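Local coordinates for oxidoreductase NdmD (Pseudomonas putida, PDB 6ICM), which oxidises NADH and passes electrons to the N-demethylases NdmA and NdmB at the start of caffeine degradation, this chain being its [2Fe-2S] ferredoxin-type domain, at residues 39-45 with 57-61; 46-51 with 82-87. One frame throughout, in Å; residues are numbered along the deposited sequence.

How the interactions relate
From the N terminus, the chain runs through strands 3-6 and 13-15 and helix 21-27 before reaching the cluster loop. Interaction 1 then closes a loop between 39-45 and 57-61, with strands 46-48 and 50-54 lying inside it. Interaction 2 starts directly after Ile45 and closes a wider loop from 46-51 to the C-terminal 82-87. The order of the segments therefore alternates and the two loops cross without nesting. The centres of interaction 1 and interaction 2 are about 16 Å apart, and their segments adjoin only along the chain. Interaction 1 ties the cluster loop to the approach to helix 62-65, while interaction 2 joins the bent strand region to edge strand 82-85.

Interaction 1 (39-45 with 57-61); sequences GVCGTCI and DTYLS. With FES (Fe2/s2 (inorganic) cluster), chain K.
The Tyr59 ring lies with one face over Gly42, whose CA is 3.8 Å from the ring centroid and 9° off the ring normal, a CH-pi contact nearly over the centre. At the edge, near the ring plane, Ile45 CD1 comes to 4.1 Å from Tyr59 CE2, the two side chains crossing at about a right angle. CG stands anti to the backbone N of Tyr59 (chi1 177°), which carries the ring from 57-61 across onto the backbone of 39-45. That segment belongs to the cluster-binding loop of a ferredoxin-type [2Fe-2S] domain. Cys41 SG binds the iron FE1 at 2.3 Å and Cys44 SG binds FE2, with Cys36 and Cys74 completing the cluster ligands. The ring thus packs on the loop between two ligand cysteines. The Gly42-Ile45 type I turn takes the chain past Cys44, and Thr43 N donates to Cys41 SG, a second-shell bond consistent with some polarisation of that thiolate.

Nearer the start of the loop, Gly39 O accepts two bonds, both reaching it from the same face of its carbonyl plane. Thr58 N, 2.6 Å from Gly39 O, comes in only modestly tilted from that plane; Thr58 OG1, 3.2 Å from Gly39 O, stands well above it. Thr58 OG1 also touches Val40 CG2, the two side chains meeting at a slant. A basic side chain on the chain of another protein makes a cation-pi contact with Tyr59, placing this loop at an interface between proteins. Beyond the ring edge, Ile45 CD1 touches Leu60 CD2 at 3.7 Å. Within 57-61, Asp57 OD2 accepts from Tyr59 N at 3.0 Å on its anti side, an Asx turn. The bond from Leu60 N widens this to an Asx motif, meeting Asp57 OD2 nearly along its C-O axis at 2.6 Å.

Interaction 2 (46-51 with 82-87); sequences TPVVSG and KIVLDL
Val49 N donates to Val84 O at 2.8 Å, nearly straight at hydrogen (164°). The bond belongs to an antiparallel strand pairing in the ferredoxin-type fold, interrupted by a feature that fits a classic beta bulge: Val49 and Ser50 both face Val84. The bulge's other bond, from Val84 N to Ser50 O, is longer at 3.3 Å and belongs to a loose pairing. The chain turns a corner at Val49, and the axes of 46-48 and 82-85 make an angle of 123°, far from a flat antiparallel ribbon. Strand 46-48 pairs elsewhere with 70-71, and strand 82-85 with 3-6, so this contact joins two separate sheet edges.

Before the bulge, Val48 and Leu85 form a non-hydrogen-bonded pair, with Val48 CG2 4.1 Å from Leu85 CD2 on their shared buried face, the two side chains meeting at a slant. Farther along, Pro47 O accepts from Asp86 N at 3.1 Å and is also met by Leu85 CA through a CA-H...O contact. Thr46 CB and Pro47 CD pack against the Leu87 side chain, which lies at the C terminus. The Asp86 and Val49 side chains cross at a slant, bringing Asp86 CB to 3.5 Å from the CG2 methyl of Val49.

Interaction 1 (39-45 with 57-61)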
# COMPACT_ATOMS: atom_id res chain seq x y z
N GLY D 39 6.07 -2.25 51.29
CA GLY D 39 6.74 -0.97 51.42
C GLY D 39 7.52 -0.43 50.24
O GLY D 39 8.69 -0.08 50.41
N VAL D 40 6.90 -0.30 49.06
CA VAL D 40 7.71 -0.04 47.87
C VAL D 40 7.29 1.17 47.05
O VAL D 40 8.15 1.89 46.52
CB VAL D 40 7.79 -1.29 46.97
CG1 VAL D 40 6.58 -1.43 46.04
CG2 VAL D 40 9.09 -1.27 46.17
N CYS D 41 5.99 1.42 46.89
CA CYS D 41 5.61 2.49 45.96
C CYS D 41 5.95 3.86 46.53
O CYS D 41 6.39 4.75 45.79
CB CYS D 41 4.12 2.38 45.61
SG CYS D 41 2.93 3.06 46.81
N GLY D 42 5.77 4.04 47.85
CA GLY D 42 6.14 5.26 48.53
C GLY D 42 5.06 6.31 48.63
O GLY D 42 5.36 7.43 49.08
N THR D 43 3.82 6.03 48.22
CA THR D 43 2.86 7.13 48.26
C THR D 43 2.43 7.42 49.68
O THR D 43 2.16 8.58 50.02
CB THR D 43 1.64 6.87 47.36
OG1 THR D 43 1.13 5.54 47.55
CG2 THR D 43 2.00 7.08 45.89
N CYS D 44 2.41 6.41 50.54
CA CYS D 44 2.08 6.66 51.93
C CYS D 44 3.19 7.34 52.69
O CYS D 44 3.10 7.31 53.92
CB CYS D 44 1.73 5.35 52.62
SG CYS D 44 3.17 4.36 53.07
N ILE D 45 4.24 7.92 52.11
CA ILE D 45 5.28 8.50 52.93
C ILE D 45 4.68 9.66 53.70
O ILE D 45 3.89 10.44 53.17
CB ILE D 45 6.49 8.92 52.09
CG1 ILE D 45 7.68 9.17 53.00
CG2 ILE D 45 6.22 10.19 51.33
CD1 ILE D 45 8.87 9.70 52.26
N ASP D 57 10.44 -0.82 54.94
CA ASP D 57 10.10 -0.50 53.56
C ASP D 57 11.30 -0.75 52.66
O ASP D 57 12.41 -1.03 53.11
CB ASP D 57 9.66 0.95 53.45
CG ASP D 57 10.77 1.90 53.83
OD1 ASP D 57 11.04 2.01 55.04
OD2 ASP D 57 11.38 2.53 52.92
N THR D 58 11.05 -0.62 51.37
CA THR D 58 12.06 -0.65 50.33
C THR D 58 11.93 0.58 49.45
O THR D 58 12.13 0.53 48.23
CB THR D 58 11.99 -1.95 49.53
OG1 THR D 58 10.66 -2.14 49.00
CG2 THR D 58 12.37 -3.16 50.41
N TYR D 59 11.59 1.70 50.06
CA TYR D 59 11.50 2.98 49.38
C TYR D 59 12.47 4.01 49.94
O TYR D 59 13.05 4.79 49.18
CB TYR D 59 10.07 3.53 49.46
CG TYR D 59 9.91 4.89 48.83
CD1 TYR D 59 9.81 5.05 47.46
CD2 TYR D 59 9.86 6.03 49.62
CE1 TYR D 59 9.67 6.31 46.88
CE2 TYR D 59 9.73 7.28 49.06
CZ TYR D 59 9.64 7.43 47.69
OH TYR D 59 9.49 8.70 47.15
N LEU D 60 12.66 4.05 51.25
CA LEU D 60 13.48 5.10 51.83
C LEU D 60 14.95 4.73 51.80
O LEU D 60 15.33 3.61 52.16
CB LEU D 60 13.05 5.40 53.26
CG LEU D 60 11.72 6.15 53.33
CD1 LEU D 60 11.09 5.96 54.66
CD2 LEU D 60 11.90 7.65 53.04
N SER D 61 15.78 5.70 51.40
CA SER D 61 17.23 5.54 51.42
C SER D 61 17.72 5.36 52.84
O SER D 61 17.17 5.94 53.78
CB SER D 61 17.91 6.76 50.79
OG SER D 61 17.90 7.86 51.67
FE1 FES K . 3.13 2.19 48.94
FE2 FES K . 3.33 2.35 51.97
S1 FES K . 1.66 2.42 50.55
S2 FES K . 4.80 2.11 50.35

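Interaction 2 (46-51 with 82-87)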
# COMPACT_ATOMS: atom_id res chain seq x y z
N THR D 46 4.96 9.70 54.99
CA THR D 46 4.46 10.75 55.86
C THR D 46 5.62 11.21 56.74
O THR D 46 6.60 10.47 56.93
CB THR D 46 3.27 10.29 56.73
OG1 THR D 46 3.74 9.71 57.95
CG2 THR D 46 2.48 9.24 56.04
N PRO D 47 5.56 12.43 57.23
CA PRO D 47 6.73 13.00 57.91
C PRO D 47 6.62 12.88 59.42
O PRO D 47 5.53 12.87 59.97
CB PRO D 47 6.70 14.45 57.45
CG PRO D 47 5.28 14.74 57.33
CD PRO D 47 4.59 13.48 56.89
N VAL D 48 7.77 12.79 60.09
CA VAL D 48 7.83 12.55 61.52
C VAL D 48 8.50 13.75 62.18
O VAL D 48 9.49 14.28 61.67
CB VAL D 48 8.61 11.25 61.80
CG1 VAL D 48 8.82 11.07 63.28
CG2 VAL D 48 7.88 10.07 61.16
N VAL D 49 7.93 14.18 63.31
CA VAL D 49 8.58 15.18 64.17
C VAL D 49 9.41 14.51 65.25
O VAL D 49 10.60 14.81 65.41
CB VAL D 49 7.53 16.13 64.78
CG1 VAL D 49 8.23 17.30 65.40
CG2 VAL D 49 6.57 16.60 63.72
N SER D 50 8.82 13.58 66.00
CA SER D 50 9.47 12.94 67.13
C SER D 50 9.21 11.44 67.07
O SER D 50 8.35 10.96 66.34
CB SER D 50 8.96 13.50 68.46
OG SER D 50 7.78 12.83 68.86
N GLY D 51 9.96 10.70 67.88
CA GLY D 51 9.71 9.28 68.01
C GLY D 51 10.82 8.47 67.39
O GLY D 51 11.50 8.91 66.45
N LYS D 82 5.61 6.82 72.02
CA LYS D 82 4.88 7.84 71.30
C LYS D 82 5.62 8.16 70.00
O LYS D 82 6.83 7.97 69.90
CB LYS D 82 4.72 9.12 72.14
CG LYS D 82 3.49 9.94 71.78
CD LYS D 82 3.51 11.32 72.43
CE LYS D 82 2.13 11.99 72.34
NZ LYS D 82 1.17 11.41 73.33
N ILE D 83 4.87 8.65 69.02
CA ILE D 83 5.41 9.11 67.74
C ILE D 83 4.54 10.26 67.25
O ILE D 83 3.32 10.17 67.30
CB ILE D 83 5.46 7.97 66.68
CG1 ILE D 83 5.78 8.52 65.28
CG2 ILE D 83 4.16 7.15 66.68
CD1 ILE D 83 5.77 7.49 64.18
N VAL D 84 5.14 11.36 66.80
CA VAL D 84 4.34 12.49 66.33
C VAL D 84 4.56 12.69 64.84
O VAL D 84 5.69 12.91 64.39
CB VAL D 84 4.66 13.77 67.11
CG1 VAL D 84 3.69 14.87 66.70
CG2 VAL D 84 4.55 13.52 68.58
N LEU D 85 3.47 12.61 64.08
CA LEU D 85 3.49 12.83 62.65
C LEU D 85 3.03 14.25 62.35
O LEU D 85 2.05 14.72 62.92
CB LEU D 85 2.60 11.84 61.90
CG LEU D 85 2.60 10.40 62.38
CD1 LEU D 85 1.62 9.64 61.52
CD2 LEU D 85 3.98 9.79 62.30
N ASP D 86 3.74 14.91 61.44
CA ASP D 86 3.54 16.33 61.16
C ASP D 86 2.43 16.46 60.11
O ASP D 86 2.64 16.79 58.93
CB ASP D 86 4.87 16.94 60.73
CG ASP D 86 4.78 18.41 60.40
OD1 ASP D 86 3.80 19.07 60.83
OD2 ASP D 86 5.69 18.91 59.71
N LEU D 87 1.20 16.20 60.57
CA LEU D 87 0.01 16.21 59.71
C LEU D 87 -1.23 16.84 60.35
O LEU D 87 -1.43 16.76 61.56
CB LEU D 87 -0.33 14.78 59.26
CG LEU D 87 0.50 14.18 58.11
CD1 LEU D 87 0.29 12.70 58.05
CD2 LEU D 87 0.16 14.81 56.76